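Local coordinates for protein nicotinate-nucleotide pyrophosphorylase (Ehrlichia chaffeensis, PDB 3L0G) that probably converts quinolinate to nicotinate D-ribonucleotide by phosphoribosyl transfer with decarboxylation, a step of NAD(+) biosynthesis, at residues F136-T150 with V265-G279. Residues are numbered along the deposited sequence; the frame is centred on the assembly and turned at random.
Sequences FVDEVSGTKVKIRST and VRNIALTGVDYISIG. With EDO (1,2-ethanediol), chain I.
R148 lays its guanidinium flat on one face of the Y275 ring. The planes are 11° apart and R148 CZ sits 3.6 Å from the centroid of the Y275 ring, a cation-pi stack. The bends of the R148 chain at chi2 (-136°) and chi3 (-80°) turn the guanidinium onto the ring. E255 of strand 253-257 holds R148 NH2 in a salt bridge and also bonds S277 OG. Beneath these side chains, strands 146-148 and 275-277 pair in parallel. R148 N donates to I276 O at 2.8 Å, and I278 N returns a bond to R148 O. This pairing joins the first and last strands, in chain order, of the parallel sheet in the C-terminal domain, as expected for the alpha/beta barrel of this family. Past the strand end, I278 CD1 lies over one face of the F136 ring, offset toward its rim, in a CH-pi contact. V145 spreads its methyls, CG1 to I276 CD1 and CG2 to A269 CB. R266 extends from helix 262-269 past the end of helix 116-139. Its NH1 and NH2 both grip S141 O end-on, while NH2 also reaches E139 O at 2.8 Å. K144 NZ meets D274 OD1 at 3.1 Å from above the carboxylate plane, a salt bridge; D274 OD2 accepts from L254 N.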
loop_
_atom_site.group_PDB
_atom_site.type_symbol
_atom_site.label_atom_id
_atom_site.label_comp_id
_atom_site.label_asym_id
_atom_site.label_seq_id
_atom_site.Cartn_x
_atom_site.Cartn_y
_atom_site.Cartn_z
ATOM N N PHE C 136 20.157 -25.523 -1.323
ATOM C CA PHE C 136 21.507 -24.968 -1.318
ATOM C C PHE C 136 22.095 -24.972 0.066
ATOM O O PHE C 136 23.258 -25.285 0.228
ATOM C CB PHE C 136 21.580 -23.538 -1.907
ATOM C CG PHE C 136 21.553 -23.507 -3.410
ATOM C CD1 PHE C 136 22.734 -23.565 -4.140
ATOM C CD2 PHE C 136 20.367 -23.405 -4.084
ATOM C CE1 PHE C 136 22.720 -23.544 -5.499
ATOM C CE2 PHE C 136 20.332 -23.396 -5.460
ATOM C CZ PHE C 136 21.513 -23.471 -6.182
ATOM N N VAL C 137 21.291 -24.654 1.067
ATOM C CA VAL C 137 21.752 -24.699 2.459
ATOM C C VAL C 137 22.233 -26.117 2.856
ATOM O O VAL C 137 23.310 -26.286 3.403
ATOM C CB VAL C 137 20.640 -24.154 3.394
ATOM C CG1 VAL C 137 21.027 -24.266 4.873
ATOM C CG2 VAL C 137 20.329 -22.694 3.019
ATOM N N ASP C 138 21.437 -27.134 2.570
ATOM C CA ASP C 138 21.825 -28.513 2.893
ATOM C C ASP C 138 23.129 -28.977 2.255
ATOM O O ASP C 138 23.867 -29.712 2.843
ATOM C CB ASP C 138 20.684 -29.480 2.526
ATOM C CG ASP C 138 19.527 -29.391 3.503
ATOM O OD1 ASP C 138 19.686 -28.794 4.591
ATOM O OD2 ASP C 138 18.459 -29.918 3.213
ATOM N N GLU C 139 23.397 -28.513 1.053
ATOM C CA GLU C 139 24.500 -28.961 0.253
ATOM C C GLU C 139 25.799 -28.312 0.685
ATOM O O GLU C 139 26.872 -28.833 0.366
ATOM C CB GLU C 139 24.167 -28.681 -1.229
ATOM C CG GLU C 139 25.197 -29.047 -2.276
ATOM C CD GLU C 139 25.573 -30.513 -2.258
ATOM O OE1 GLU C 139 24.828 -31.353 -1.696
ATOM O OE2 GLU C 139 26.631 -30.801 -2.807
ATOM N N VAL C 140 25.722 -27.187 1.407
ATOM C CA VAL C 140 26.914 -26.584 1.999
ATOM C C VAL C 140 27.045 -26.933 3.497
ATOM O O VAL C 140 27.899 -26.367 4.186
ATOM C CB VAL C 140 26.983 -25.032 1.733
ATOM C CG1 VAL C 140 26.759 -24.737 0.240
ATOM C CG2 VAL C 140 25.961 -24.248 2.572
ATOM N N SER C 141 26.242 -27.880 3.996
ATOM C CA SER C 141 26.306 -28.271 5.404
ATOM C C SER C 141 27.705 -28.724 5.822
ATOM O O SER C 141 28.414 -29.359 5.051
ATOM C CB SER C 141 25.334 -29.411 5.703
ATOM O OG SER C 141 25.347 -29.708 7.089
ATOM N N GLY C 142 28.082 -28.416 7.058
ATOM C CA GLY C 142 29.415 -28.749 7.569
ATOM C C GLY C 142 30.528 -27.869 7.031
ATOM O O GLY C 142 31.709 -28.197 7.210
ATOM N N THR C 143 30.171 -26.780 6.342
ATOM C CA THR C 143 31.090 -25.662 6.081
ATOM C C THR C 143 30.572 -24.472 6.876
ATOM O O THR C 143 29.453 -24.502 7.404
ATOM C CB THR C 143 31.154 -25.274 4.577
ATOM O OG1 THR C 143 29.944 -24.603 4.183
ATOM C CG2 THR C 143 31.370 -26.497 3.699
ATOM N N LYS C 144 31.341 -23.398 6.940
ATOM C CA LYS C 144 30.883 -22.201 7.660
ATOM C C LYS C 144 29.982 -21.326 6.814
ATOM O O LYS C 144 29.531 -20.289 7.279
ATOM C CB LYS C 144 32.064 -21.356 8.139
ATOM C CG LYS C 144 32.941 -20.793 7.004
ATOM C CD LYS C 144 34.101 -19.975 7.602
ATOM C CE LYS C 144 35.233 -19.752 6.617
ATOM N NZ LYS C 144 35.860 -18.417 6.886
ATOM N N VAL C 145 29.695 -21.741 5.585
ATOM C CA VAL C 145 29.023 -20.856 4.644
ATOM C C VAL C 145 27.535 -20.637 4.958
ATOM O O VAL C 145 26.819 -21.572 5.327
ATOM C CB VAL C 145 29.194 -21.363 3.212
ATOM C CG1 VAL C 145 28.369 -20.539 2.259
ATOM C CG2 VAL C 145 30.665 -21.314 2.831
ATOM N N LYS C 146 27.094 -19.395 4.827
ATOM C CA LYS C 146 25.658 -19.076 4.799
ATOM C C LYS C 146 25.223 -18.714 3.377
ATOM O O LYS C 146 25.939 -18.024 2.651
ATOM C CB LYS C 146 25.344 -17.921 5.765
ATOM C CG LYS C 146 25.800 -18.164 7.230
ATOM C CD LYS C 146 25.039 -19.342 7.818
ATOM C CE LYS C 146 25.402 -19.621 9.251
ATOM N NZ LYS C 146 24.534 -20.713 9.789
ATOM N N ILE C 147 24.055 -19.186 2.971
ATOM C CA ILE C 147 23.471 -18.821 1.677
ATOM C C ILE C 147 22.748 -17.469 1.830
ATOM O O ILE C 147 21.962 -17.295 2.773
ATOM C CB ILE C 147 22.472 -19.909 1.196
ATOM C CG1 ILE C 147 23.191 -21.280 1.012
ATOM C CG2 ILE C 147 21.768 -19.464 -0.067
ATOM C CD1 ILE C 147 24.499 -21.247 0.114
ATOM N N ARG C 148 23.040 -16.512 0.934
ATOM C CA ARG C 148 22.385 -15.199 0.954
ATOM C C ARG C 148 21.539 -14.910 -0.257
ATOM O O ARG C 148 21.812 -15.403 -1.363
ATOM C CB ARG C 148 23.368 -14.053 1.138
ATOM C CG ARG C 148 24.010 -14.137 2.527
ATOM C CD ARG C 148 24.142 -12.871 3.294
ATOM N NE ARG C 148 25.276 -12.100 2.867
ATOM C CZ ARG C 148 26.061 -11.360 3.654
ATOM N NH1 ARG C 148 25.894 -11.289 4.966
ATOM N NH2 ARG C 148 27.052 -10.682 3.093
ATOM N N SER C 149 20.482 -14.130 -0.027
ATOM C CA SER C 149 19.669 -13.622 -1.102
ATOM C C SER C 149 20.400 -12.430 -1.691
ATOM O O SER C 149 21.428 -11.981 -1.147
ATOM C CB SER C 149 18.279 -13.223 -0.618
ATOM O OG SER C 149 18.355 -12.242 0.421
ATOM N N THR C 150 19.875 -11.970 -2.820
ATOM C CA THR C 150 20.300 -10.784 -3.535
ATOM C C THR C 150 19.108 -9.826 -3.706
ATOM O O THR C 150 18.070 -10.042 -3.105
ATOM C CB THR C 150 20.778 -11.154 -4.933
ATOM O OG1 THR C 150 19.673 -11.688 -5.674
ATOM C CG2 THR C 150 21.929 -12.221 -4.881
ATOM N N VAL C 265 28.005 -25.756 -5.865
ATOM C CA VAL C 265 28.015 -24.846 -4.707
ATOM C C VAL C 265 28.867 -25.395 -3.557
ATOM O O VAL C 265 29.591 -24.623 -2.913
ATOM C CB VAL C 265 26.585 -24.473 -4.218
ATOM C CG1 VAL C 265 25.854 -25.660 -3.611
ATOM C CG2 VAL C 265 26.653 -23.346 -3.244
ATOM N N ARG C 266 28.833 -26.716 -3.315
ATOM C CA ARG C 266 29.703 -27.280 -2.271
ATOM C C ARG C 266 31.170 -27.002 -2.537
ATOM O O ARG C 266 31.897 -26.622 -1.640
ATOM C CB ARG C 266 29.494 -28.781 -2.061
ATOM C CG ARG C 266 30.182 -29.282 -0.808
ATOM C CD ARG C 266 29.762 -30.721 -0.402
ATOM N NE ARG C 266 30.358 -31.044 0.900
ATOM C CZ ARG C 266 29.875 -30.639 2.077
ATOM N NH1 ARG C 266 30.506 -30.950 3.204
ATOM N NH2 ARG C 266 28.775 -29.897 2.146
ATOM N N ASN C 267 31.595 -27.186 -3.778
ATOM C CA ASN C 267 32.980 -26.900 -4.153
ATOM C C ASN C 267 33.368 -25.470 -3.816
ATOM O O ASN C 267 34.459 -25.224 -3.312
ATOM C CB ASN C 267 33.202 -27.119 -5.652
ATOM C CG ASN C 267 33.231 -28.578 -6.040
ATOM O OD1 ASN C 267 32.791 -28.932 -7.145
ATOM N ND2 ASN C 267 33.753 -29.438 -5.153
ATOM N N ILE C 268 32.468 -24.534 -4.106
ATOM C CA ILE C 268 32.696 -23.132 -3.775
ATOM C C ILE C 268 32.781 -22.990 -2.255
ATOM O O ILE C 268 33.673 -22.298 -1.754
ATOM C CB ILE C 268 31.627 -22.211 -4.388
ATOM C CG1 ILE C 268 31.760 -22.233 -5.927
ATOM C CG2 ILE C 268 31.749 -20.765 -3.838
ATOM C CD1 ILE C 268 30.748 -21.409 -6.641
ATOM N N ALA C 269 31.899 -23.678 -1.522
ATOM C CA ALA C 269 31.852 -23.531 -0.064
ATOM C C ALA C 269 33.150 -23.985 0.611
ATOM O O ALA C 269 33.559 -23.392 1.588
ATOM C CB ALA C 269 30.647 -24.252 0.536
ATOM N N LEU C 270 33.787 -25.024 0.079
ATOM C CA LEU C 270 35.006 -25.585 0.684
ATOM C C LEU C 270 36.265 -24.731 0.469
ATOM O O LEU C 270 37.296 -25.039 1.048
ATOM C CB LEU C 270 35.276 -27.002 0.164
ATOM C CG LEU C 270 34.219 -28.069 0.443
ATOM C CD1 LEU C 270 34.514 -29.299 -0.424
ATOM C CD2 LEU C 270 34.167 -28.415 1.930
ATOM N N THR C 271 36.189 -23.699 -0.381
ATOM C CA THR C 271 37.308 -22.778 -0.592
ATOM C C THR C 271 37.585 -21.959 0.676
ATOM O O THR C 271 38.710 -21.522 0.885
ATOM C CB THR C 271 37.061 -21.784 -1.766
ATOM O OG1 THR C 271 35.945 -20.941 -1.460
ATOM C CG2 THR C 271 36.817 -22.512 -3.083
ATOM N N GLY C 272 36.571 -21.767 1.527
ATOM C CA GLY C 272 36.732 -20.987 2.782
ATOM C C GLY C 272 36.138 -19.567 2.751
ATOM O O GLY C 272 36.465 -18.711 3.597
ATOM N N VAL C 273 35.265 -19.316 1.779
ATOM C CA VAL C 273 34.501 -18.075 1.744
ATOM C C VAL C 273 33.456 -18.106 2.887
ATOM O O VAL C 273 33.195 -19.165 3.453
ATOM C CB VAL C 273 33.875 -17.869 0.341
ATOM C CG1 VAL C 273 34.996 -17.659 -0.707
ATOM C CG2 VAL C 273 32.941 -19.031 -0.058
ATOM N N ASP C 274 32.898 -16.963 3.244
ATOM C CA ASP C 274 31.911 -16.864 4.335
ATOM C C ASP C 274 30.460 -16.978 3.873
ATOM O O ASP C 274 29.617 -17.556 4.565
ATOM C CB ASP C 274 32.074 -15.528 5.061
ATOM C CG ASP C 274 33.485 -15.344 5.622
ATOM O OD1 ASP C 274 33.870 -16.128 6.496
ATOM O OD2 ASP C 274 34.219 -14.443 5.162
ATOM N N TYR C 275 30.184 -16.421 2.702
ATOM C CA TYR C 275 28.830 -16.346 2.184
ATOM C C TYR C 275 28.815 -16.743 0.716
ATOM O O TYR C 275 29.793 -16.522 0.002
ATOM C CB TYR C 275 28.310 -14.919 2.322
ATOM C CG TYR C 275 28.186 -14.443 3.764
ATOM C CD1 TYR C 275 27.137 -14.885 4.558
ATOM C CD2 TYR C 275 29.100 -13.563 4.322
ATOM C CE1 TYR C 275 26.979 -14.463 5.839
ATOM C CE2 TYR C 275 28.962 -13.134 5.667
ATOM C CZ TYR C 275 27.890 -13.591 6.401
ATOM O OH TYR C 275 27.693 -13.228 7.707
ATOM N N ILE C 276 27.700 -17.317 0.273
ATOM C CA ILE C 276 27.408 -17.399 -1.157
ATOM C C ILE C 276 26.016 -16.800 -1.419
ATOM O O ILE C 276 25.000 -17.296 -0.895
ATOM C CB ILE C 276 27.515 -18.842 -1.693
ATOM C CG1 ILE C 276 28.947 -19.369 -1.479
ATOM C CG2 ILE C 276 27.148 -18.898 -3.208
ATOM C CD1 ILE C 276 29.049 -20.902 -1.515
ATOM N N SER C 277 26.005 -15.739 -2.236
ATOM C CA SER C 277 24.809 -15.025 -2.685
ATOM C C SER C 277 24.340 -15.606 -4.012
ATOM O O SER C 277 25.139 -15.688 -4.925
ATOM C CB SER C 277 25.144 -13.552 -2.936
ATOM O OG SER C 277 24.847 -12.754 -1.821
ATOM N N ILE C 278 23.058 -15.952 -4.141
ATOM C CA ILE C 278 22.570 -16.646 -5.320
ATOM C C ILE C 278 21.306 -15.962 -5.862
ATOM O O ILE C 278 20.284 -15.958 -5.204
ATOM C CB ILE C 278 22.252 -18.133 -5.009
ATOM C CG1 ILE C 278 23.452 -18.820 -4.372
ATOM C CG2 ILE C 278 21.866 -18.861 -6.291
ATOM C CD1 ILE C 278 23.157 -20.234 -3.919
ATOM N N GLY C 279 21.405 -15.383 -7.061
ATOM C CA GLY C 279 20.290 -14.674 -7.703
ATOM C C GLY C 279 19.158 -15.623 -8.040
ATOM O O GLY C 279 17.996 -15.288 -7.858
HETATM C C1 EDO I . 25.051 -9.396 -2.411
HETATM O O1 EDO I . 23.721 -9.692 -2.821
HETATM C C2 EDO I . 25.085 -9.048 -0.920
HETATM O O2 EDO I . 24.991 -10.209 -0.072
HETATM O O HOH W 1 27.465 -29.038 -4.486
HETATM O O HOH W 2 29.572 -17.746 7.327
HETATM O O HOH W 3 18.533 -13.875 -4.669
#